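PDB 6U9I: BvnE from Penicillium brevicompactum, which is a semipinacolase, probably of the NTF2-like (SnoaL-type) cone fold, that carries out a stereoselective semipinacol rearrangement in brevianamide assembly. Local coordinates for residues His23-Thr28 against Met99-Tyr104; Thr28-Thr33 against Asn77-Leu82; Thr33-Val38 against Gln63-Phe68. All coordinates share one frame; numbering follows the deposited sequence.

Contact 1: residues His23-Thr28 against Met99-Tyr104; sequences HRWLST and MHLASY
The indole of Trp25 meets Leu101 at its edge: methyl CD1 of Leu101 lies near the ring plane, 3.8 Å from CZ3 of Trp25. The methyl CE of Met99 comes to the same six-membered part of the ring from an oblique direction, 4.0 Å from Trp25 CE3. Trp25 CG stands anti to the backbone N (chi1 -178°), which carries the benzo end of the indole from the helix toward strand 96-107. Met99 sends its thioether out from the strand in the opposite sense, and a bend at chi3 (-66°) puts the methyl within reach of both the indole and Leu26, whose CG is 4.1 Å from Met99 CE. The two leucines complete the contact. Leu26 CD2 meets Leu101 CD2 at 3.9 Å and sits equally close to Leu101 CD1, so one methyl of the helix rests against both branches of the strand residue. All four touching residues are buried, and the interface between them is wholly apolar. The helix and strand segments run nearly in the same direction, with 16° between them, but their axes remain 12.1 Å apart, a gap bridged by these large side chains. Helix 14-31 thus packs on one face of the curled sheet, consistent with a cone fold: Leu80 of strand 78-82 touches both Leu26 and Leu101, Leu120 of strand 110-122 touches Met99, and Leu129 and Glu134 of strand 129-136 reach Trp25.

Contact 2: residues Thr28-Thr33 against Asn77-Leu82; sequences TMNDFT and NFNLAL
Asn30 grips the backbone of Leu80 with both ends of its side-chain amide. Leu80 N donates to Asn30 OD1 at 2.7 Å, in the carbonyl plane and on a lone pair, while Asn30 ND2 donates to Leu80 O at 2.9 Å, nearly straight at 169°. The acceptor lies close to the amide plane of Asn30, so the pair of bonds fixes the rotation of the group and occupies both backbone polar atoms of one strand residue, much as a neighbouring strand would. A water adds a third link, donating to Asn30 O and to Phe78 O and joining the backbones of these two residues.

The aromatic part pairs Phe32 with Phe78. Their planes are almost parallel, 12° apart, an offset pair with little ring-on-ring overlap and centroids at 4.6 Å. What sits over the centre of the Phe32 ring is Phe78 CB, a CH-pi contact at 3.4 Å from the ring centroid. Phe32, the first residue to leave the helix, has positive phi (56°), and this turn of the backbone brings its side chain round toward the strand. Met29 O lies obliquely by the Phe78 ring, 3.6 Å from Phe78 CE2, and at the edge of the Phe32 ring, in its plane.

Among aliphatic groups, Met29 folds back at chi2 and chi3 so that CB, CG and CE all lie round one methyl of Leu80; Met29 CB to Leu80 CD2 is 4.0 Å.

The end of helix 14-31 is thereby fastened to strand 78-82, which pairs antiparallel with strand 96-107. Leu71 and Thr72 of helix 61-74 pack on Phe32, and Met37 of helix 34-37 touches both Met29 and Phe32.

Contact 3: residues Thr33-Val38 against Gln63-Phe68; sequences TPDAMV and QLRTFF
A short helix packs against a longer one here: the single turn 34-37, opened by an N-cap at Thr33, lies against helix 61-74. Phe68 meets Met37 over one face and Val38 at an edge. Met37 CE stands over that face, 3.8 Å from the Phe68 ring centroid, and SD lies over the same face at 4.2 Å from the centroid, a Met-aromatic contact. The bend at chi3 (88°) turns the methyl over the ring, while Met37 CB approaches the rim, 3.4 Å from Phe68 CD2. Val38 CG1 lies in the ring plane and also touches Leu64 CD2.

The cap belongs to the helix start itself: Thr33 OG1 accepts from Ala36 N at 3.0 Å. In this short helix Met37 N bonds well to Thr33 O, while the bonds from Val38 N to Pro34 O and Asp35 O are weak.

On the outer side Arg65 reaches across to Asp35 in a salt bridge. Arg65 NH1 donates to Asp35 OD1 at 2.9 Å, meeting the anti lone pair of that oxygen, which lies in the guanidinium plane; the bond from NH2 to the same oxygen is weak. Carboxylate and guanidinium are turned 42° apart. Val38 CG2 sits over one guanidinium face, 3.4 Å from Arg65 NH2. Pro34 lays CG against the backbone of Phe68, 3.9 Å from Phe68 C, and Lys69 and Thr72 of helix 61-74 adjoin the same proline.

Overall arrangement
The three contacts follow one another as helix 14-31 ends and the chain turns into helix 34-37. Contacts 1 and 2 share Thr28, have centres about 7 Å apart and reach neighbouring strands of one sheet, joined where Asn79 N meets Tyr104 O at 2.7 Å, a probable hydrogen bond. Contact 3, its centre about 12 Å from that of contact 2, shares Thr33 with it; Met37 CE joins the two, 3.5 Å from Phe32 CD1. Contacts 2 and 3 are nested within the loop that contact 1 closes. The Asn79 side chain lies about 3 Å from a bound glycerol, probably from the crystallisation liquor, which may nevertheless mark a pocket beside contact 2.

Contact 1: residues His23-Thr28 against Met99-Tyr104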
loop_
_atom_site.group_PDB
_atom_site.type_symbol
_atom_site.label_atom_id
_atom_site.label_comp_id
_atom_site.label_asym_id
_atom_site.label_seq_id
_atom_site.Cartn_x
_atom_site.Cartn_y
_atom_site.Cartn_z
ATOM N N HIS A 23 -9.738 -12.550 5.346
ATOM C CA HIS A 23 -11.016 -12.574 4.648
ATOM C C HIS A 23 -12.173 -12.319 5.599
ATOM O O HIS A 23 -13.177 -11.718 5.199
ATOM C CB HIS A 23 -11.189 -13.900 3.907
ATOM C CG HIS A 23 -10.441 -13.949 2.608
ATOM N ND1 HIS A 23 -10.718 -13.097 1.559
ATOM C CD2 HIS A 23 -9.414 -14.729 2.196
ATOM C CE1 HIS A 23 -9.897 -13.355 0.556
ATOM N NE2 HIS A 23 -9.094 -14.340 0.917
ATOM N N ARG A 24 -12.051 -12.740 6.861
ATOM C CA ARG A 24 -13.090 -12.401 7.825
ATOM C C ARG A 24 -13.164 -10.900 8.033
ATOM O O ARG A 24 -14.258 -10.334 8.160
ATOM C CB ARG A 24 -12.853 -13.121 9.153
ATOM C CG ARG A 24 -13.939 -12.832 10.194
ATOM C CD ARG A 24 -13.642 -13.557 11.491
ATOM N NE ARG A 24 -12.339 -13.148 12.013
ATOM C CZ ARG A 24 -11.769 -13.671 13.094
ATOM N NH1 ARG A 24 -10.578 -13.239 13.487
ATOM N NH2 ARG A 24 -12.393 -14.627 13.779
ATOM N N TRP A 25 -12.001 -10.234 8.081
ATOM C CA TRP A 25 -11.997 -8.782 8.212
ATOM C C TRP A 25 -12.725 -8.129 7.040
ATOM O O TRP A 25 -13.521 -7.205 7.233
ATOM C CB TRP A 25 -10.556 -8.276 8.320
ATOM C CG TRP A 25 -10.454 -6.795 8.494
ATOM C CD1 TRP A 25 -10.641 -6.094 9.651
ATOM C CD2 TRP A 25 -10.138 -5.826 7.479
ATOM N NE1 TRP A 25 -10.459 -4.746 9.424
ATOM C CE2 TRP A 25 -10.151 -4.558 8.099
ATOM C CE3 TRP A 25 -9.841 -5.906 6.108
ATOM C CZ2 TRP A 25 -9.886 -3.378 7.396
ATOM C CZ3 TRP A 25 -9.578 -4.724 5.412
ATOM C CH2 TRP A 25 -9.601 -3.485 6.059
ATOM N N LEU A 26 -12.475 -8.605 5.818
ATOM C CA LEU A 26 -13.184 -8.065 4.664
ATOM C C LEU A 26 -14.685 -8.314 4.772
ATOM O O LEU A 26 -15.492 -7.429 4.462
ATOM C CB LEU A 26 -12.655 -8.697 3.375
ATOM C CG LEU A 26 -11.330 -8.220 2.769
ATOM C CD1 LEU A 26 -11.132 -8.921 1.430
ATOM C CD2 LEU A 26 -11.291 -6.706 2.570
ATOM N N SER A 27 -15.081 -9.522 5.185
ATOM C CA SER A 27 -16.504 -9.847 5.173
ATOM C C SER A 27 -17.254 -9.056 6.233
ATOM O O SER A 27 -18.388 -8.621 5.999
ATOM C CB SER A 27 -16.712 -11.351 5.365
ATOM O OG SER A 27 -16.476 -11.707 6.711
ATOM N N THR A 28 -16.629 -8.828 7.398
ATOM C CA THR A 28 -17.304 -8.023 8.411
ATOM C C THR A 28 -17.334 -6.554 8.011
ATOM O O THR A 28 -18.278 -5.837 8.359
ATOM C CB THR A 28 -16.659 -8.213 9.792
ATOM O OG1 THR A 28 -15.271 -7.867 9.754
ATOM C CG2 THR A 28 -16.790 -9.665 10.248
ATOM N N MET A 99 -3.082 -6.245 1.663
ATOM C CA MET A 99 -4.101 -6.381 0.625
ATOM C C MET A 99 -4.284 -5.075 -0.127
ATOM O O MET A 99 -4.424 -4.005 0.472
ATOM C CB MET A 99 -5.445 -6.826 1.203
ATOM C CG MET A 99 -5.393 -8.257 1.744
ATOM S SD MET A 99 -6.990 -8.863 2.284
ATOM C CE MET A 99 -7.315 -7.780 3.668
ATOM N N HIS A 100 -4.310 -5.191 -1.449
ATOM C CA HIS A 100 -4.615 -4.087 -2.346
ATOM C C HIS A 100 -6.118 -4.122 -2.599
ATOM O O HIS A 100 -6.625 -5.089 -3.167
ATOM C CB HIS A 100 -3.815 -4.274 -3.634
ATOM C CG HIS A 100 -3.816 -3.090 -4.543
ATOM N ND1 HIS A 100 -3.385 -3.175 -5.851
ATOM C CD2 HIS A 100 -4.185 -1.801 -4.347
ATOM C CE1 HIS A 100 -3.490 -1.986 -6.424
ATOM N NE2 HIS A 100 -3.972 -1.134 -5.533
ATOM N N LEU A 101 -6.836 -3.085 -2.156
ATOM C CA LEU A 101 -8.291 -3.122 -2.057
ATOM C C LEU A 101 -8.937 -1.984 -2.829
ATOM O O LEU A 101 -8.373 -0.897 -2.963
ATOM C CB LEU A 101 -8.764 -3.019 -0.597
ATOM C CG LEU A 101 -8.265 -4.070 0.396
ATOM C CD1 LEU A 101 -8.800 -3.777 1.803
ATOM C CD2 LEU A 101 -8.633 -5.489 -0.036
ATOM N N ALA A 102 -10.158 -2.242 -3.293
ATOM C CA ALA A 102 -11.037 -1.225 -3.853
ATOM C C ALA A 102 -12.282 -1.115 -2.986
ATOM O O ALA A 102 -12.837 -2.132 -2.551
ATOM C CB ALA A 102 -11.450 -1.581 -5.289
ATOM N N SER A 103 -12.722 0.115 -2.737
ATOM C CA SER A 103 -13.978 0.347 -2.042
ATOM C C SER A 103 -14.996 0.948 -3.003
ATOM O O SER A 103 -14.643 1.636 -3.965
ATOM C CB SER A 103 -13.794 1.269 -0.827
ATOM O OG SER A 103 -13.400 2.564 -1.240
ATOM N N TYR A 104 -16.265 0.663 -2.740
ATOM C CA TYR A 104 -17.366 1.252 -3.483
ATOM C C TYR A 104 -18.482 1.564 -2.504
ATOM O O TYR A 104 -18.779 0.757 -1.616
ATOM C CB TYR A 104 -17.864 0.301 -4.588
ATOM C CG TYR A 104 -19.177 0.711 -5.230
ATOM C CD1 TYR A 104 -20.398 0.425 -4.621
ATOM C CD2 TYR A 104 -19.197 1.376 -6.449
ATOM C CE1 TYR A 104 -21.601 0.805 -5.201
ATOM C CE2 TYR A 104 -20.396 1.749 -7.040
ATOM C CZ TYR A 104 -21.594 1.460 -6.410
ATOM O OH TYR A 104 -22.792 1.830 -6.990
#

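Contact 2: residues Thr28-Thr33 against Asn77-Leu82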
loop_
_atom_site.group_PDB
_atom_site.type_symbol
_atom_site.label_atom_id
_atom_site.label_comp_id
_atom_site.label_asym_id
_atom_site.label_seq_id
_atom_site.Cartn_x
_atom_site.Cartn_y
_atom_site.Cartn_z
ATOM N N THR A 28 -16.629 -8.828 7.398
ATOM C CA THR A 28 -17.304 -8.023 8.411
ATOM C C THR A 28 -17.334 -6.554 8.011
ATOM O O THR A 28 -18.278 -5.837 8.359
ATOM C CB THR A 28 -16.659 -8.213 9.792
ATOM O OG1 THR A 28 -15.271 -7.867 9.754
ATOM C CG2 THR A 28 -16.790 -9.665 10.248
ATOM N N MET A 29 -16.333 -6.084 7.264
ATOM C CA MET A 29 -16.434 -4.732 6.728
ATOM C C MET A 29 -17.638 -4.617 5.801
ATOM O O MET A 29 -18.397 -3.643 5.872
ATOM C CB MET A 29 -15.148 -4.345 5.993
ATOM C CG MET A 29 -13.983 -3.979 6.933
ATOM S SD MET A 29 -14.300 -2.504 7.920
ATOM C CE MET A 29 -13.940 -1.209 6.740
ATOM N N ASN A 30 -17.843 -5.617 4.943
ATOM C CA ASN A 30 -18.978 -5.584 4.030
ATOM C C ASN A 30 -20.315 -5.769 4.738
ATOM O O ASN A 30 -21.353 -5.394 4.180
ATOM C CB ASN A 30 -18.782 -6.640 2.946
ATOM C CG ASN A 30 -17.766 -6.191 1.912
ATOM O OD1 ASN A 30 -17.819 -5.051 1.449
ATOM N ND2 ASN A 30 -16.800 -7.042 1.608
ATOM N N ASP A 31 -20.317 -6.342 5.945
ATOM C CA ASP A 31 -21.537 -6.347 6.746
ATOM C C ASP A 31 -21.987 -4.931 7.069
ATOM O O ASP A 31 -23.184 -4.688 7.261
ATOM C CB ASP A 31 -21.314 -7.169 8.016
ATOM C CG ASP A 31 -21.228 -8.657 7.727
ATOM O OD1 ASP A 31 -21.821 -9.110 6.714
ATOM O OD2 ASP A 31 -20.578 -9.376 8.507
ATOM N N PHE A 32 -21.041 -3.987 7.135
ATOM C CA PHE A 32 -21.339 -2.553 7.150
ATOM C C PHE A 32 -22.282 -2.173 8.287
ATOM O O PHE A 32 -23.232 -1.408 8.105
ATOM C CB PHE A 32 -21.888 -2.087 5.797
ATOM C CG PHE A 32 -21.608 -0.635 5.498
ATOM C CD1 PHE A 32 -20.307 -0.150 5.540
ATOM C CD2 PHE A 32 -22.635 0.236 5.168
ATOM C CE1 PHE A 32 -20.037 1.188 5.265
ATOM C CE2 PHE A 32 -22.374 1.579 4.890
ATOM C CZ PHE A 32 -21.076 2.050 4.939
ATOM N N THR A 33 -22.035 -2.731 9.467
ATOM C CA THR A 33 -22.569 -2.160 10.687
ATOM C C THR A 33 -21.388 -1.744 11.546
ATOM O O THR A 33 -20.328 -2.372 11.473
ATOM C CB THR A 33 -23.438 -3.141 11.485
ATOM O OG1 THR A 33 -22.621 -4.219 11.968
ATOM C CG2 THR A 33 -24.566 -3.711 10.618
ATOM N N ASN A 77 -24.870 0.616 0.085
ATOM C CA ASN A 77 -24.336 -0.359 -0.869
ATOM C C ASN A 77 -22.810 -0.381 -0.849
ATOM O O ASN A 77 -22.148 -0.413 -1.890
ATOM C CB ASN A 77 -24.864 -0.090 -2.275
ATOM C CG ASN A 77 -26.358 -0.258 -2.353
ATOM O OD1 ASN A 77 -26.916 -1.175 -1.748
ATOM N ND2 ASN A 77 -27.023 0.640 -3.067
ATOM N N PHE A 78 -22.257 -0.359 0.358
ATOM C CA PHE A 78 -20.812 -0.404 0.545
ATOM C C PHE A 78 -20.253 -1.750 0.111
ATOM O O PHE A 78 -20.830 -2.805 0.400
ATOM C CB PHE A 78 -20.477 -0.156 2.012
ATOM C CG PHE A 78 -19.004 -0.249 2.337
ATOM C CD1 PHE A 78 -18.147 0.805 2.047
ATOM C CD2 PHE A 78 -18.484 -1.381 2.957
ATOM C CE1 PHE A 78 -16.786 0.727 2.360
ATOM C CE2 PHE A 78 -17.129 -1.466 3.277
ATOM C CZ PHE A 78 -16.284 -0.410 2.974
ATOM N N ASN A 79 -19.110 -1.716 -0.566
ATOM C CA ASN A 79 -18.386 -2.941 -0.864
ATOM C C ASN A 79 -16.895 -2.679 -0.757
ATOM O O ASN A 79 -16.400 -1.663 -1.249
ATOM C CB ASN A 79 -18.707 -3.487 -2.254
ATOM C CG ASN A 79 -17.959 -4.782 -2.546
ATOM O OD1 ASN A 79 -18.287 -5.845 -2.006
ATOM N ND2 ASN A 79 -16.933 -4.694 -3.374
ATOM N N LEU A 80 -16.193 -3.596 -0.098
ATOM C CA LEU A 80 -14.739 -3.563 0.011
ATOM C C LEU A 80 -14.225 -4.909 -0.475
ATOM O O LEU A 80 -14.722 -5.951 -0.039
ATOM C CB LEU A 80 -14.304 -3.299 1.458
ATOM C CG LEU A 80 -12.810 -3.168 1.741
ATOM C CD1 LEU A 80 -12.239 -1.968 1.012
ATOM C CD2 LEU A 80 -12.582 -3.034 3.251
ATOM N N ALA A 81 -13.252 -4.893 -1.384
ATOM C CA ALA A 81 -12.851 -6.139 -2.018
ATOM C C ALA A 81 -11.430 -6.020 -2.528
ATOM O O ALA A 81 -10.934 -4.923 -2.790
ATOM C CB ALA A 81 -13.796 -6.501 -3.173
ATOM N N LEU A 82 -10.785 -7.173 -2.692
ATOM C CA LEU A 82 -9.490 -7.185 -3.357
ATOM C C LEU A 82 -9.609 -6.544 -4.737
ATOM O O LEU A 82 -10.612 -6.729 -5.438
ATOM C CB LEU A 82 -8.964 -8.621 -3.474
ATOM C CG LEU A 82 -8.373 -9.160 -2.164
ATOM C CD1 LEU A 82 -8.447 -10.680 -2.107
ATOM C CD2 LEU A 82 -6.930 -8.679 -1.982
HETATM O O HOH W 1 -22.523 -3.354 2.293
#

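Contact 3: residues Thr33-Val38 against Gln63-Phe68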
loop_
_atom_site.group_PDB
_atom_site.type_symbol
_atom_site.label_atom_id
_atom_site.label_comp_id
_atom_site.label_asym_id
_atom_site.label_seq_id
_atom_site.Cartn_x
_atom_site.Cartn_y
_atom_site.Cartn_z
ATOM N N THR A 33 -22.035 -2.731 9.467
ATOM C CA THR A 33 -22.569 -2.160 10.687
ATOM C C THR A 33 -21.388 -1.744 11.546
ATOM O O THR A 33 -20.328 -2.372 11.473
ATOM C CB THR A 33 -23.438 -3.141 11.485
ATOM O OG1 THR A 33 -22.621 -4.219 11.968
ATOM C CG2 THR A 33 -24.566 -3.711 10.618
ATOM N N PRO A 34 -21.529 -0.699 12.353
ATOM C CA PRO A 34 -20.416 -0.328 13.244
ATOM C C PRO A 34 -19.894 -1.492 14.059
ATOM O O PRO A 34 -18.674 -1.666 14.184
ATOM C CB PRO A 34 -21.039 0.762 14.125
ATOM C CG PRO A 34 -22.023 1.430 13.208
ATOM C CD PRO A 34 -22.621 0.288 12.393
ATOM N N ASP A 35 -20.790 -2.320 14.595
ATOM C CA ASP A 35 -20.350 -3.445 15.403
ATOM C C ASP A 35 -19.520 -4.422 14.585
ATOM O O ASP A 35 -18.468 -4.887 15.037
ATOM C CB ASP A 35 -21.554 -4.155 16.025
ATOM C CG ASP A 35 -21.159 -5.052 17.178
ATOM O OD1 ASP A 35 -20.689 -4.530 18.211
ATOM O OD2 ASP A 35 -21.308 -6.283 17.054
ATOM N N ALA A 36 -19.965 -4.741 13.369
ATOM C CA ALA A 36 -19.207 -5.693 12.562
ATOM C C ALA A 36 -17.866 -5.109 12.142
ATOM O O ALA A 36 -16.864 -5.829 12.051
ATOM C CB ALA A 36 -20.018 -6.100 11.332
ATOM N N MET A 37 -17.831 -3.811 11.876
ATOM C CA MET A 37 -16.636 -3.166 11.349
ATOM C C MET A 37 -15.544 -2.953 12.388
ATOM O O MET A 37 -14.435 -2.564 12.009
ATOM C CB MET A 37 -17.021 -1.833 10.710
ATOM C CG MET A 37 -17.959 -2.045 9.516
ATOM S SD MET A 37 -18.766 -0.557 8.929
ATOM C CE MET A 37 -17.546 0.025 7.759
ATOM N N VAL A 38 -15.821 -3.179 13.670
ATOM C CA VAL A 38 -14.783 -3.173 14.693
ATOM C C VAL A 38 -14.664 -4.534 15.380
ATOM O O VAL A 38 -14.068 -4.640 16.441
ATOM C CB VAL A 38 -15.015 -2.045 15.718
ATOM C CG1 VAL A 38 -15.109 -0.688 15.010
ATOM C CG2 VAL A 38 -16.262 -2.316 16.570
ATOM N N GLN A 63 -13.076 5.006 19.084
ATOM C CA GLN A 63 -13.113 6.072 18.083
ATOM C C GLN A 63 -13.567 5.549 16.727
ATOM O O GLN A 63 -14.303 6.228 16.002
ATOM C CB GLN A 63 -11.734 6.710 17.947
ATOM C CG GLN A 63 -11.346 7.526 19.178
ATOM C CD GLN A 63 -9.892 7.929 19.166
ATOM O OE1 GLN A 63 -9.032 7.171 18.720
ATOM N NE2 GLN A 63 -9.600 9.117 19.701
ATOM N N LEU A 64 -13.093 4.363 16.357
ATOM C CA LEU A 64 -13.441 3.783 15.066
ATOM C C LEU A 64 -14.920 3.427 15.003
ATOM O O LEU A 64 -15.580 3.666 13.982
ATOM C CB LEU A 64 -12.571 2.555 14.814
ATOM C CG LEU A 64 -12.585 1.918 13.430
ATOM C CD1 LEU A 64 -12.026 2.863 12.376
ATOM C CD2 LEU A 64 -11.815 0.603 13.476
ATOM N N ARG A 65 -15.462 2.866 16.085
ATOM C CA ARG A 65 -16.894 2.584 16.123
ATOM C C ARG A 65 -17.700 3.864 15.918
ATOM O O ARG A 65 -18.634 3.903 15.109
ATOM C CB ARG A 65 -17.255 1.907 17.446
ATOM C CG ARG A 65 -18.694 1.393 17.524
ATOM C CD ARG A 65 -19.017 0.919 18.944
ATOM N NE ARG A 65 -18.343 -0.332 19.285
ATOM C CZ ARG A 65 -18.857 -1.543 19.068
ATOM N NH1 ARG A 65 -20.055 -1.671 18.505
ATOM N NH2 ARG A 65 -18.175 -2.628 19.416
ATOM N N THR A 66 -17.325 4.939 16.615
ATOM C CA THR A 66 -18.024 6.213 16.446
ATOM C C THR A 66 -17.920 6.716 15.010
ATOM O O THR A 66 -18.910 7.183 14.435
ATOM C CB THR A 66 -17.458 7.250 17.421
ATOM O OG1 THR A 66 -17.702 6.812 18.761
ATOM C CG2 THR A 66 -18.101 8.620 17.196
ATOM N N PHE A 67 -16.730 6.617 14.406
ATOM C CA PHE A 67 -16.585 7.017 13.010
ATOM C C PHE A 67 -17.524 6.222 12.117
ATOM O O PHE A 67 -18.175 6.785 11.229
ATOM C CB PHE A 67 -15.138 6.833 12.539
ATOM C CG PHE A 67 -14.961 7.014 11.051
ATOM C CD1 PHE A 67 -14.999 8.279 10.482
ATOM C CD2 PHE A 67 -14.772 5.919 10.218
ATOM C CE1 PHE A 67 -14.844 8.449 9.113
ATOM C CE2 PHE A 67 -14.620 6.084 8.846
ATOM C CZ PHE A 67 -14.653 7.353 8.299
ATOM N N PHE A 68 -17.602 4.908 12.334
ATOM C CA PHE A 68 -18.407 4.072 11.450
ATOM C C PHE A 68 -19.899 4.331 11.625
ATOM O O PHE A 68 -20.669 4.140 10.676
ATOM C CB PHE A 68 -18.074 2.595 11.678
ATOM C CG PHE A 68 -16.766 2.166 11.048
ATOM C CD1 PHE A 68 -16.359 2.705 9.835
ATOM C CD2 PHE A 68 -15.950 1.224 11.663
ATOM C CE1 PHE A 68 -15.153 2.315 9.244
ATOM C CE2 PHE A 68 -14.749 0.815 11.069
ATOM C CZ PHE A 68 -14.351 1.375 9.862
#